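Local coordinates for protein putative dioxygenase (1H-3-hydroxy-4-oxoquinaldine 2,4-dioxygenase) (Mycobacteroides abscessus, PDB 6RA2) that cleaves the ring of the Pseudomonas quorum-sensing signal PQS with dioxygen, forming N-octanoylanthranilate and carbon monoxide in a pathway that leads to anthranilate, at residues Ala13-Gly18 with Thr51-Trp56; Ala76-Leu81 with Leu103-Arg108; Pro115-Leu120 with Cys208-Val213; Pro197-Glu202 with Ala230-Trp235. One frame throughout, in Å; residues are numbered along the deposited sequence.

Contact 1. Residues Ala13-Gly18 with Thr51-Trp56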
loop_
_atom_site.group_PDB
_atom_site.type_symbol
_atom_site.label_atom_id
_atom_site.label_comp_id
_atom_site.label_asym_id
_atom_site.label_seq_id
_atom_site.Cartn_x
_atom_site.Cartn_y
_atom_site.Cartn_z
ATOM N N ALA A 13 -2.486 -6.562 14.007
ATOM C CA ALA A 13 -1.464 -7.584 13.827
ATOM C C ALA A 13 -0.256 -7.025 13.071
ATOM O O ALA A 13 -0.384 -6.162 12.197
ATOM C CB ALA A 13 -2.028 -8.779 13.055
ATOM N N PHE A 14 0.917 -7.553 13.391
ATOM C CA PHE A 14 2.150 -7.041 12.815
ATOM C C PHE A 14 3.256 -8.073 12.971
ATOM O O PHE A 14 3.100 -9.101 13.641
ATOM C CB PHE A 14 2.582 -5.727 13.473
ATOM C CG PHE A 14 3.017 -5.886 14.891
ATOM C CD1 PHE A 14 2.069 -5.975 15.913
ATOM C CD2 PHE A 14 4.366 -6.003 15.212
ATOM C CE1 PHE A 14 2.456 -6.132 17.230
ATOM C CE2 PHE A 14 4.762 -6.157 16.528
ATOM C CZ PHE A 14 3.805 -6.222 17.538
ATOM N N ASP A 15 4.395 -7.731 12.377
ATOM C CA ASP A 15 5.624 -8.506 12.322
ATOM C C ASP A 15 6.796 -7.562 12.568
ATOM O O ASP A 15 6.848 -6.482 11.979
ATOM C CB ASP A 15 5.770 -9.158 10.938
ATOM C CG ASP A 15 6.384 -10.502 11.011
ATOM O OD1 ASP A 15 6.663 -10.922 12.155
ATOM O OD2 ASP A 15 6.597 -11.133 9.951
ATOM N N ASP A 16 7.746 -7.961 13.410
ATOM C CA ASP A 16 8.902 -7.129 13.749
ATOM C C ASP A 16 10.170 -7.974 13.623
ATOM O O ASP A 16 10.414 -8.859 14.452
ATOM C CB ASP A 16 8.756 -6.542 15.158
ATOM C CG ASP A 16 9.905 -5.606 15.537
ATOM O OD1 ASP A 16 10.668 -5.215 14.634
ATOM O OD2 ASP A 16 10.053 -5.266 16.740
ATOM N N GLN A 17 10.980 -7.690 12.602
ATOM C CA GLN A 17 12.178 -8.462 12.284
ATOM C C GLN A 17 13.329 -7.528 11.925
ATOM O O GLN A 17 13.139 -6.559 11.182
ATOM C CB GLN A 17 11.937 -9.434 11.111
ATOM C CG GLN A 17 10.759 -10.369 11.288
ATOM C CD GLN A 17 10.733 -11.500 10.274
ATOM O OE1 GLN A 17 11.766 -12.078 9.933
ATOM N NE2 GLN A 17 9.540 -11.827 9.787
ATOM N N GLY A 18 14.524 -7.837 12.436
ATOM C CA GLY A 18 15.743 -7.137 12.090
ATOM C C GLY A 18 16.159 -6.113 13.135
ATOM O O GLY A 18 15.343 -5.562 13.882
ATOM N N THR A 51 12.520 -4.207 10.000
ATOM C CA THR A 51 11.356 -4.254 9.126
ATOM C C THR A 51 10.131 -4.618 9.950
ATOM O O THR A 51 10.123 -5.639 10.650
ATOM C CB THR A 51 11.553 -5.271 8.000
ATOM O OG1 THR A 51 12.577 -4.802 7.116
ATOM C CG2 THR A 51 10.248 -5.510 7.221
ATOM N N VAL A 52 9.109 -3.773 9.879
ATOM C CA VAL A 52 7.849 -3.968 10.586
ATOM C C VAL A 52 6.769 -4.086 9.522
ATOM O O VAL A 52 6.496 -3.113 8.806
ATOM C CB VAL A 52 7.551 -2.821 11.560
ATOM C CG1 VAL A 52 6.210 -3.017 12.222
ATOM C CG2 VAL A 52 8.630 -2.718 12.614
ATOM N N ARG A 53 6.205 -5.282 9.371
ATOM C CA ARG A 53 5.055 -5.505 8.498
ATOM C C ARG A 53 3.768 -5.268 9.282
ATOM O O ARG A 53 3.578 -5.839 10.359
ATOM C CB ARG A 53 5.081 -6.919 7.933
ATOM C CG ARG A 53 6.325 -7.227 7.142
ATOM C CD ARG A 53 6.144 -8.511 6.378
ATOM N NE ARG A 53 6.176 -9.649 7.288
ATOM C CZ ARG A 53 5.797 -10.876 6.965
ATOM N NH1 ARG A 53 5.337 -11.135 5.747
ATOM N NH2 ARG A 53 5.879 -11.846 7.867
ATOM N N VAL A 54 2.895 -4.413 8.761
ATOM C CA VAL A 54 1.726 -3.955 9.500
ATOM C C VAL A 54 0.478 -4.383 8.751
ATOM O O VAL A 54 0.397 -4.205 7.530
ATOM C CB VAL A 54 1.741 -2.432 9.692
ATOM C CG1 VAL A 54 0.426 -1.962 10.277
ATOM C CG2 VAL A 54 2.885 -2.031 10.590
ATOM N N CYS A 55 -0.479 -4.959 9.478
ATOM C CA CYS A 55 -1.805 -5.249 8.946
ATOM C C CYS A 55 -2.751 -4.105 9.274
ATOM O O CYS A 55 -2.578 -3.402 10.275
ATOM C CB CYS A 55 -2.388 -6.538 9.534
ATOM S SG CYS A 55 -1.506 -8.041 9.149
ATOM N N TRP A 56 -3.771 -3.934 8.434
ATOM C CA TRP A 56 -4.819 -2.988 8.786
ATOM C C TRP A 56 -5.738 -3.593 9.848
ATOM O O TRP A 56 -5.844 -4.811 9.986
ATOM C CB TRP A 56 -5.632 -2.613 7.556
ATOM C CG TRP A 56 -4.825 -2.130 6.365
ATOM C CD1 TRP A 56 -4.798 -2.682 5.103
ATOM C CD2 TRP A 56 -3.973 -0.979 6.317
ATOM N NE1 TRP A 56 -3.977 -1.944 4.286
ATOM C CE2 TRP A 56 -3.455 -0.896 5.006
ATOM C CE3 TRP A 56 -3.574 -0.026 7.264
ATOM C CZ2 TRP A 56 -2.558 0.104 4.617
ATOM C CZ3 TRP A 56 -2.694 0.982 6.868
ATOM C CH2 TRP A 56 -2.202 1.038 5.553
HETATM O O HOH W 1 -4.872 -6.286 12.284
#

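Contact 2. Residues Ala76-Leu81 with Leu103-Arg108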
loop_
_atom_site.group_PDB
_atom_site.type_symbol
_atom_site.label_atom_id
_atom_site.label_comp_id
_atom_site.label_asym_id
_atom_site.label_seq_id
_atom_site.Cartn_x
_atom_site.Cartn_y
_atom_site.Cartn_z
ATOM N N ALA A 76 -3.681 6.436 11.668
ATOM C CA ALA A 76 -3.539 6.605 13.116
ATOM C C ALA A 76 -3.183 5.286 13.792
ATOM O O ALA A 76 -2.444 5.268 14.786
ATOM C CB ALA A 76 -4.825 7.183 13.720
ATOM N N ASP A 77 -3.703 4.171 13.269
ATOM C CA ASP A 77 -3.377 2.859 13.829
ATOM C C ASP A 77 -1.892 2.540 13.660
ATOM O O ASP A 77 -1.205 2.194 14.631
ATOM C CB ASP A 77 -4.219 1.764 13.168
ATOM C CG ASP A 77 -5.696 1.876 13.487
ATOM O OD1 ASP A 77 -6.506 1.311 12.708
ATOM O OD2 ASP A 77 -6.050 2.526 14.503
ATOM N N THR A 78 -1.378 2.645 12.422
ATOM C CA THR A 78 0.016 2.282 12.199
ATOM C C THR A 78 0.958 3.230 12.917
ATOM O O THR A 78 2.000 2.796 13.413
ATOM C CB THR A 78 0.376 2.246 10.712
ATOM O OG1 THR A 78 0.766 3.550 10.288
ATOM C CG2 THR A 78 -0.751 1.746 9.866
ATOM N N ILE A 79 0.607 4.515 12.999
ATOM C CA ILE A 79 1.426 5.453 13.758
ATOM C C ILE A 79 1.441 5.062 15.224
ATOM O O ILE A 79 2.502 4.982 15.850
ATOM C CB ILE A 79 0.917 6.895 13.575
ATOM C CG1 ILE A 79 1.222 7.408 12.173
ATOM C CG2 ILE A 79 1.539 7.815 14.619
ATOM C CD1 ILE A 79 0.508 8.692 11.866
ATOM N N GLY A 80 0.257 4.837 15.800
ATOM C CA GLY A 80 0.183 4.386 17.177
ATOM C C GLY A 80 0.941 3.094 17.417
ATOM O O GLY A 80 1.533 2.909 18.483
ATOM N N LEU A 81 0.962 2.206 16.428
ATOM C CA LEU A 81 1.757 0.984 16.530
ATOM C C LEU A 81 3.246 1.300 16.536
ATOM O O LEU A 81 3.999 0.792 17.377
ATOM C CB LEU A 81 1.418 0.037 15.373
ATOM C CG LEU A 81 2.237 -1.264 15.353
ATOM C CD1 LEU A 81 1.921 -2.105 16.582
ATOM C CD2 LEU A 81 1.975 -2.056 14.086
ATOM N N LEU A 103 0.717 8.109 2.496
ATOM C CA LEU A 103 0.879 9.552 2.330
ATOM C C LEU A 103 0.293 10.310 3.510
ATOM O O LEU A 103 0.859 11.319 3.957
ATOM C CB LEU A 103 0.242 10.002 1.012
ATOM C CG LEU A 103 1.001 9.393 -0.175
ATOM C CD1 LEU A 103 0.285 9.581 -1.499
ATOM C CD2 LEU A 103 2.405 9.981 -0.219
ATOM N N GLU A 104 -0.842 9.842 4.029
ATOM C CA GLU A 104 -1.403 10.480 5.209
ATOM C C GLU A 104 -0.429 10.392 6.373
ATOM O O GLU A 104 -0.265 11.356 7.133
ATOM C CB GLU A 104 -2.751 9.837 5.560
ATOM C CG GLU A 104 -3.445 10.453 6.781
ATOM C CD GLU A 104 -3.802 11.918 6.583
ATOM O OE1 GLU A 104 -4.103 12.307 5.426
ATOM O OE2 GLU A 104 -3.774 12.680 7.583
ATOM N N ILE A 105 0.244 9.245 6.511
ATOM C CA ILE A 105 1.252 9.071 7.554
ATOM C C ILE A 105 2.433 10.005 7.321
ATOM O O ILE A 105 2.935 10.640 8.263
ATOM C CB ILE A 105 1.713 7.602 7.614
ATOM C CG1 ILE A 105 0.618 6.706 8.206
ATOM C CG2 ILE A 105 3.027 7.498 8.391
ATOM C CD1 ILE A 105 0.704 5.250 7.757
ATOM N N ALA A 106 2.911 10.087 6.070
ATOM C CA ALA A 106 4.001 11.011 5.762
ATOM C C ALA A 106 3.609 12.437 6.106
ATOM O O ALA A 106 4.384 13.175 6.725
ATOM C CB ALA A 106 4.388 10.899 4.284
ATOM N N ASP A 107 2.380 12.820 5.760
ATOM C CA ASP A 107 1.925 14.181 6.001
ATOM C C ASP A 107 1.803 14.497 7.482
ATOM O O ASP A 107 2.001 15.649 7.885
ATOM C CB ASP A 107 0.585 14.400 5.324
ATOM C CG ASP A 107 0.232 15.856 5.229
ATOM O OD1 ASP A 107 1.180 16.674 5.187
ATOM O OD2 ASP A 107 -0.981 16.169 5.205
ATOM N N ARG A 108 1.471 13.505 8.305
ATOM C CA ARG A 108 1.219 13.781 9.712
ATOM C C ARG A 108 2.498 13.951 10.523
ATOM O O ARG A 108 2.515 14.722 11.484
ATOM C CB ARG A 108 0.365 12.657 10.306
ATOM C CG ARG A 108 -1.082 12.666 9.825
ATOM C CD ARG A 108 -1.922 11.712 10.641
ATOM N NE ARG A 108 -3.302 11.702 10.172
ATOM C CZ ARG A 108 -4.303 11.101 10.801
ATOM N NH1 ARG A 108 -4.074 10.445 11.936
ATOM N NH2 ARG A 108 -5.526 11.149 10.291
#

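Contact 3. Residues Pro115-Leu120 with Cys208-Val213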
loop_
_atom_site.group_PDB
_atom_site.type_symbol
_atom_site.label_atom_id
_atom_site.label_comp_id
_atom_site.label_asym_id
_atom_site.label_seq_id
_atom_site.Cartn_x
_atom_site.Cartn_y
_atom_site.Cartn_z
ATOM N N PRO A 115 11.278 10.055 6.247
ATOM C CA PRO A 115 12.086 10.694 5.199
ATOM C C PRO A 115 11.792 10.193 3.802
ATOM O O PRO A 115 12.215 10.843 2.835
ATOM C CB PRO A 115 13.515 10.338 5.608
ATOM C CG PRO A 115 13.355 8.981 6.214
ATOM C CD PRO A 115 12.033 9.007 6.956
ATOM N N ALA A 116 11.112 9.063 3.655
ATOM C CA ALA A 116 10.820 8.555 2.323
ATOM C C ALA A 116 9.559 7.712 2.377
ATOM O O ALA A 116 9.128 7.272 3.447
ATOM C CB ALA A 116 11.982 7.736 1.756
ATOM N N VAL A 117 8.979 7.497 1.198
ATOM C CA VAL A 117 7.823 6.631 1.002
ATOM C C VAL A 117 7.961 5.972 -0.357
ATOM O O VAL A 117 8.199 6.649 -1.356
ATOM C CB VAL A 117 6.482 7.399 1.062
ATOM C CG1 VAL A 117 5.326 6.486 0.604
ATOM C CG2 VAL A 117 6.217 7.977 2.438
ATOM N N MET A 118 7.778 4.661 -0.415
ATOM C CA MET A 118 7.647 3.961 -1.683
ATOM C C MET A 118 6.198 3.522 -1.881
ATOM O O MET A 118 5.539 3.050 -0.944
ATOM C CB MET A 118 8.590 2.758 -1.738
ATOM C CG MET A 118 8.296 1.795 -2.866
ATOM S SD MET A 118 9.786 0.914 -3.363
ATOM C CE MET A 118 10.864 2.312 -3.535
ATOM N N ILE A 119 5.692 3.701 -3.097
ATOM C CA ILE A 119 4.334 3.303 -3.455
ATOM C C ILE A 119 4.411 2.319 -4.612
ATOM O O ILE A 119 5.246 2.467 -5.516
ATOM C CB ILE A 119 3.464 4.528 -3.801
ATOM C CG1 ILE A 119 3.300 5.405 -2.554
ATOM C CG2 ILE A 119 2.120 4.094 -4.326
ATOM C CD1 ILE A 119 2.465 6.638 -2.764
ATOM N N LEU A 120 3.574 1.285 -4.552
ATOM C CA LEU A 120 3.575 0.186 -5.517
ATOM C C LEU A 120 2.241 0.168 -6.251
ATOM O O LEU A 120 1.203 -0.124 -5.646
ATOM C CB LEU A 120 3.801 -1.164 -4.838
ATOM C CG LEU A 120 5.178 -1.645 -4.374
ATOM C CD1 LEU A 120 5.816 -0.640 -3.487
ATOM C CD2 LEU A 120 5.035 -2.983 -3.651
ATOM N N CYS A 208 8.415 14.727 1.718
ATOM C CA CYS A 208 9.565 13.835 1.815
ATOM C C CYS A 208 9.853 13.242 0.428
ATOM O O CYS A 208 9.276 13.653 -0.581
ATOM C CB CYS A 208 9.307 12.766 2.883
ATOM S SG CYS A 208 8.111 11.476 2.404
ATOM N N ALA A 209 10.754 12.267 0.348
ATOM C CA ALA A 209 11.074 11.642 -0.934
ATOM C C ALA A 209 10.064 10.538 -1.249
ATOM O O ALA A 209 9.970 9.544 -0.519
ATOM C CB ALA A 209 12.493 11.082 -0.912
ATOM N N ILE A 210 9.323 10.699 -2.341
ATOM C CA ILE A 210 8.343 9.712 -2.786
ATOM C C ILE A 210 8.885 9.007 -4.019
ATOM O O ILE A 210 9.435 9.650 -4.920
ATOM C CB ILE A 210 6.976 10.358 -3.107
ATOM C CG1 ILE A 210 6.476 11.245 -1.957
ATOM C CG2 ILE A 210 5.981 9.305 -3.576
ATOM C CD1 ILE A 210 6.608 10.648 -0.595
ATOM N N ARG A 211 8.711 7.693 -4.076
ATOM C CA ARG A 211 8.989 6.924 -5.278
ATOM C C ARG A 211 7.806 6.014 -5.575
ATOM O O ARG A 211 7.357 5.265 -4.703
ATOM C CB ARG A 211 10.272 6.080 -5.155
ATOM C CG ARG A 211 10.573 5.245 -6.416
ATOM C CD ARG A 211 12.003 4.674 -6.435
ATOM N NE ARG A 211 13.004 5.684 -6.084
ATOM C CZ ARG A 211 14.289 5.421 -5.834
ATOM N NH1 ARG A 211 14.754 4.171 -5.906
ATOM N NH2 ARG A 211 15.116 6.411 -5.524
ATOM N N HIS A 212 7.324 6.057 -6.805
ATOM C CA HIS A 212 6.251 5.183 -7.248
ATOM C C HIS A 212 6.860 4.103 -8.125
ATOM O O HIS A 212 7.519 4.405 -9.123
ATOM C CB HIS A 212 5.177 5.975 -7.996
ATOM C CG HIS A 212 4.016 5.146 -8.446
ATOM N ND1 HIS A 212 3.291 5.436 -9.581
ATOM C CD2 HIS A 212 3.457 4.032 -7.916
ATOM C CE1 HIS A 212 2.334 4.539 -9.732
ATOM N NE2 HIS A 212 2.413 3.676 -8.736
ATOM N N VAL A 213 6.657 2.850 -7.744
ATOM C CA VAL A 213 7.109 1.698 -8.508
ATOM C C VAL A 213 5.871 0.962 -8.998
ATOM O O VAL A 213 4.967 0.670 -8.205
ATOM C CB VAL A 213 8.008 0.779 -7.661
ATOM C CG1 VAL A 213 8.757 -0.190 -8.550
ATOM C CG2 VAL A 213 8.984 1.601 -6.820
#

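Contact 4. Residues Pro197-Glu202 with Ala230-Trp235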
loop_
_atom_site.group_PDB
_atom_site.type_symbol
_atom_site.label_atom_id
_atom_site.label_comp_id
_atom_site.label_asym_id
_atom_site.label_seq_id
_atom_site.Cartn_x
_atom_site.Cartn_y
_atom_site.Cartn_z
ATOM N N PRO A 197 -3.754 10.871 -6.544
ATOM C CA PRO A 197 -2.675 10.855 -5.539
ATOM C C PRO A 197 -1.573 11.865 -5.841
ATOM O O PRO A 197 -0.934 12.363 -4.903
ATOM C CB PRO A 197 -2.152 9.409 -5.586
ATOM C CG PRO A 197 -3.093 8.649 -6.487
ATOM C CD PRO A 197 -3.781 9.642 -7.357
ATOM N N MET A 198 -1.340 12.196 -7.121
ATOM C CA MET A 198 -0.394 13.266 -7.443
ATOM C C MET A 198 -0.838 14.599 -6.848
ATOM O O MET A 198 -0.024 15.319 -6.250
ATOM C CB MET A 198 -0.206 13.375 -8.956
ATOM C CG MET A 198 0.956 12.538 -9.446
ATOM S SD MET A 198 1.004 12.247 -11.216
ATOM C CE MET A 198 2.460 11.182 -11.353
ATOM N N ARG A 199 -2.128 14.942 -6.984
ATOM C CA ARG A 199 -2.652 16.102 -6.263
ATOM C C ARG A 199 -2.490 15.929 -4.756
ATOM O O ARG A 199 -2.141 16.880 -4.046
ATOM C CB ARG A 199 -4.130 16.341 -6.603
ATOM C CG ARG A 199 -4.473 16.451 -8.089
ATOM C CD ARG A 199 -3.930 17.730 -8.726
ATOM N NE ARG A 199 -2.509 17.647 -9.085
ATOM C CZ ARG A 199 -1.996 16.820 -9.996
ATOM N NH1 ARG A 199 -2.777 15.974 -10.664
ATOM N NH2 ARG A 199 -0.685 16.834 -10.236
ATOM N N ARG A 200 -2.757 14.721 -4.247
ATOM C CA ARG A 200 -2.576 14.467 -2.820
ATOM C C ARG A 200 -1.155 14.817 -2.386
ATOM O O ARG A 200 -0.958 15.479 -1.359
ATOM C CB ARG A 200 -2.908 12.999 -2.490
ATOM C CG ARG A 200 -2.464 12.541 -1.094
ATOM C CD ARG A 200 -3.076 13.470 -0.086
ATOM N NE ARG A 200 -2.699 13.305 1.316
ATOM C CZ ARG A 200 -2.117 14.261 2.032
ATOM N NH1 ARG A 200 -1.774 15.409 1.454
ATOM N NH2 ARG A 200 -1.875 14.074 3.320
ATOM N N MET A 201 -0.156 14.409 -3.179
ATOM C CA MET A 201 1.245 14.676 -2.839
ATOM C C MET A 201 1.564 16.169 -2.819
ATOM O O MET A 201 2.280 16.637 -1.927
ATOM C CB MET A 201 2.161 13.962 -3.821
ATOM C CG MET A 201 1.836 12.521 -3.951
ATOM S SD MET A 201 3.185 11.556 -4.571
ATOM C CE MET A 201 2.639 11.124 -6.199
ATOM N N GLU A 202 1.058 16.935 -3.791
ATOM C CA GLU A 202 1.371 18.364 -3.812
ATOM C C GLU A 202 0.805 19.092 -2.604
ATOM O O GLU A 202 1.283 20.185 -2.274
ATOM C CB GLU A 202 0.847 19.028 -5.087
ATOM C CG GLU A 202 1.390 18.455 -6.373
ATOM C CD GLU A 202 0.723 19.080 -7.583
ATOM O OE1 GLU A 202 0.761 20.322 -7.707
ATOM O OE2 GLU A 202 0.139 18.335 -8.399
ATOM N N ALA A 230 7.872 14.412 -11.995
ATOM C CA ALA A 230 9.237 14.374 -11.477
ATOM C C ALA A 230 10.004 15.632 -11.864
ATOM O O ALA A 230 10.773 16.168 -11.058
ATOM C CB ALA A 230 9.962 13.124 -11.978
ATOM N N ALA A 231 9.778 16.138 -13.088
ATOM C CA ALA A 231 10.445 17.361 -13.535
ATOM C C ALA A 231 10.019 18.581 -12.727
ATOM O O ALA A 231 10.777 19.552 -12.635
ATOM C CB ALA A 231 10.176 17.589 -15.020
ATOM N N ARG A 232 8.831 18.553 -12.126
ATOM C CA ARG A 232 8.354 19.683 -11.339
ATOM C C ARG A 232 8.720 19.585 -9.865
ATOM O O ARG A 232 8.789 20.615 -9.181
ATOM C CB ARG A 232 6.834 19.812 -11.463
ATOM C CG ARG A 232 6.382 20.541 -12.725
ATOM C CD ARG A 232 4.873 20.504 -12.886
ATOM N NE ARG A 232 4.189 20.934 -11.668
ATOM C CZ ARG A 232 3.154 20.299 -11.125
ATOM N NH1 ARG A 232 2.663 19.194 -11.691
ATOM N NH2 ARG A 232 2.605 20.777 -10.015
ATOM N N HIS A 233 8.950 18.379 -9.362
ATOM C CA HIS A 233 9.198 18.164 -7.938
ATOM C C HIS A 233 10.437 17.301 -7.783
ATOM O O HIS A 233 10.398 16.105 -8.144
ATOM C CB HIS A 233 7.993 17.516 -7.262
ATOM C CG HIS A 233 6.721 18.286 -7.430
ATOM N ND1 HIS A 233 5.743 17.918 -8.329
ATOM C CD2 HIS A 233 6.269 19.404 -6.815
ATOM C CE1 HIS A 233 4.738 18.771 -8.253
ATOM N NE2 HIS A 233 5.030 19.682 -7.341
ATOM N N PRO A 234 11.543 17.856 -7.272
ATOM C CA PRO A 234 12.771 17.058 -7.124
ATOM C C PRO A 234 12.642 15.933 -6.113
ATOM O O PRO A 234 13.458 15.009 -6.145
ATOM C CB PRO A 234 13.814 18.090 -6.666
ATOM C CG PRO A 234 13.171 19.431 -6.850
ATOM C CD PRO A 234 11.703 19.215 -6.738
ATOM N N TRP A 235 11.655 15.984 -5.214
ATOM C CA TRP A 235 11.514 14.924 -4.230
ATOM C C TRP A 235 10.859 13.673 -4.790
ATOM O O TRP A 235 10.802 12.665 -4.079
ATOM C CB TRP A 235 10.720 15.412 -3.016
ATOM C CG TRP A 235 9.521 16.255 -3.310
ATOM C CD1 TRP A 235 9.450 17.611 -3.245
ATOM C CD2 TRP A 235 8.201 15.798 -3.653
ATOM N NE1 TRP A 235 8.181 18.034 -3.553
ATOM C CE2 TRP A 235 7.392 16.942 -3.804
ATOM C CE3 TRP A 235 7.627 14.535 -3.852
ATOM C CZ2 TRP A 235 6.039 16.866 -4.149
ATOM C CZ3 TRP A 235 6.283 14.459 -4.200
ATOM C CH2 TRP A 235 5.503 15.621 -4.343
#

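Contact 1. Residues Ala13-Gly18 with Thr51-Trp56
Asp15 and Arg53 face each other as a hydrogen-bonded antiparallel pair, Asp15 N to Arg53 O and Arg53 N to Asp15 O each spanning 2.9 Å, and their side chains run side by side on the same face of the sheet. Arg53 bends at chi3 (-72°), which brings the guanidinium alongside the aspartate, its edge to OD2, with a salt bridge to NH2 and a weak bond from NE at 3.1 Å. The modelled separation of 2.3 Å between Asp15 OD2 and Arg53 NH2 is very short and doubtful in detail. Gln17 NE2 also reaches Asp15 OD2, 3.0 Å away and from above the carboxylate plane. Arg53 NH1 has a second acidic partner in Asp39.

These strands belong to the alpha/beta hydrolase fold, where 10-17 runs antiparallel to 51-54 in a mixed sheet. Helix 42-48 covers the face bearing Thr51 and Arg53; helix 71-84 covers the other, where Leu81 touches Phe14 and Val54.

The Ala13 end is buried. There Cys55 N donates to Ala13 O over 3.0 Å, Ala13 CB lies 4.0 Å from Cys55 SG, and a water links Ala13 N to Trp56 O. At the other end the side chains of Asp16 and Gln17 are partly exposed, and their polar ends turn to other partners: the Asp16 carboxylate pairs with Arg50 and Gln17 OE1 bonds Arg46, while Asp16 OD1 grazes Val52 CG2 at 3.8 Å. Even here the backbones stay firmly joined, with Thr51 N donating to Gln17 O.

Contact 2. Residues Ala76-Leu81 with Leu103-Arg108
Ala76 opens the contact with its methyl group, CB standing 3.8 Å from NH1 of Arg108 across the gap between two helices of the alpha/beta hydrolase fold. Helices 71-84 and 98-109 connect strands that follow one another in sequence and cross at -57°, their local axes 10.1 Å apart at the closest point. The junction is partly buried and rests on side-chain packing.

Thr78, deeper in the interface, has its CB directed towards helix 98-109, and its OG1 meets the end of Ile105. That oxygen sits between the backbone N and the carbonyl carbon (chi1 87°), from where it also makes a weak hydrogen bond to Ala75 O, three residues earlier. The 3.0 Å between Thr78 OG1 and Ile105 CD1 is too short for an oxygen-methyl contact, so the exact placement of that methyl is doubtful.

Ile79 supplies the centre of the contact. It and Ile105 slide past each other in opposite directions, Ile79 CG1 lying 4.1 Å from Ile105 CG1, and their CA atoms are the nearest pair across the segments, 7.2 Å apart. Beyond this pair the CD1 methyl of Ile79 meets the aliphatic part of Arg108 at CD, again 4.1 Å away, towards the solvent-exposed side.

The extended chain of Arg108, from CG to NE, carries its guanidinium past Ile79 to Ala76. Its NH2 forms a long, weak ion pair with Asp72, and within its own helix the NE of Arg108 donates to the anti lone pair of Glu104 OE2, 2.8 Å away and nearly in the guanidinium plane.

Contact 3. Residues Pro115-Leu120 with Cys208-Val213
Met118 places its CG anti to the backbone N (chi1 166°) and then bends at chi3 (-50°), a path that lays SD 3.6 Å from Val213 CG2 and turns CE towards both that methyl and Arg211 CD. On the other face of the sheet Ile210 curls its CD1 to within 3.6 Å of Val117 CB, the two side chains pointing the same way. His212 presents a ring edge to the neighbouring strand, CD2 lying 3.4 Å from Ile119 O and 3.8 Å from Ile119 CG2.

The backbones are parallel neighbours in the core of the alpha/beta hydrolase sheet. Five hydrogen bonds join them, from Ala209 N to Pro115 O at one end to Val213 N to Ile119 O (2.7 Å) at the other. Helix 253-266 covers the Met118 face and helix 98-109 the Val117 face.

Arg211 NH1 forms salt bridges with Glu259 and Asp262, and NE a hydrogen bond with Ser237 OG. His212 is fixed at both nitrogens: ND1 bonds His226 NE2, and NE2 bonds the backbone N of Leu122. Because a backbone amide donates, NE2 would then be the acceptor, consistent with a proton on ND1 that is donated to His226.

Contact 4. Residues Pro197-Glu202 with Ala230-Trp235
Glu202 and Arg232 join the two segments through a salt bridge, OE1 lying 3.0 Å from NH2. The hydrogen bond within it is weak, bent to 138° at the hydrogen, and the carboxylate is turned 73° from the guanidinium whose edge it meets. Nearer the backbone of Glu202, its CG touches His233 CE1 at 3.9 Å. The second point of contact is apolar: Met201 CB abuts the edge of the Trp235 indole, 3.8 Å from CH2.

Several neighbours set these groups in place. Arg199 grips Glu202 OE2 side-on with NE and NH2, at 2.8 and 2.5 Å, leaving OE1 for Arg232 and completing a three-residue network at the surface. The two arginines, with Arg199 NH2 4.3 Å from Arg232 NH1, probably depend on the shared carboxylate to offset their like charges. In the alpha/beta hydrolase fold this is where helix 223-232 ends and the chain turns towards the outermost strand, 236-240; His233 is the first residue to leave helical geometry. Its CE1 lies over one face of the Arg232 guanidinium, and its CB over one face of the Trp235 ring.

Trp235 holds CG between its backbone N and carbonyl carbon (chi1 42°), which swings the indole towards helix 197-202. Farther out, Phe229 packs against Glu202, Arg199 and His233, while Ile210 touches both Met201 and Trp235.

How the contacts relate
Contacts 1 and 3 lie in the central sheet; contacts 2 and 4 are made by elements packed against it. Contacts 1 and 2 meet where Leu81 CD2 packs 3.6 Å from Val54 CG2. Helix 98-109 carries contact 2 to contact 3, Leu103 CD1 lying 3.9 Å from Ile119 CD1, and to contact 4 through the salt bridge from Arg200 NH2 to Asp107 OD2. Contacts 3 and 4 interlock along the chain and share a probable hydrogen bond between Ile210 N and Trp235 O. Contact 3 is nearest the reaction centre: the side chains of Leu120 and Ile119 are about 8 Å from those of His246, assigned as the proton donor/acceptor, and His97, assigned to substrate binding, respectively.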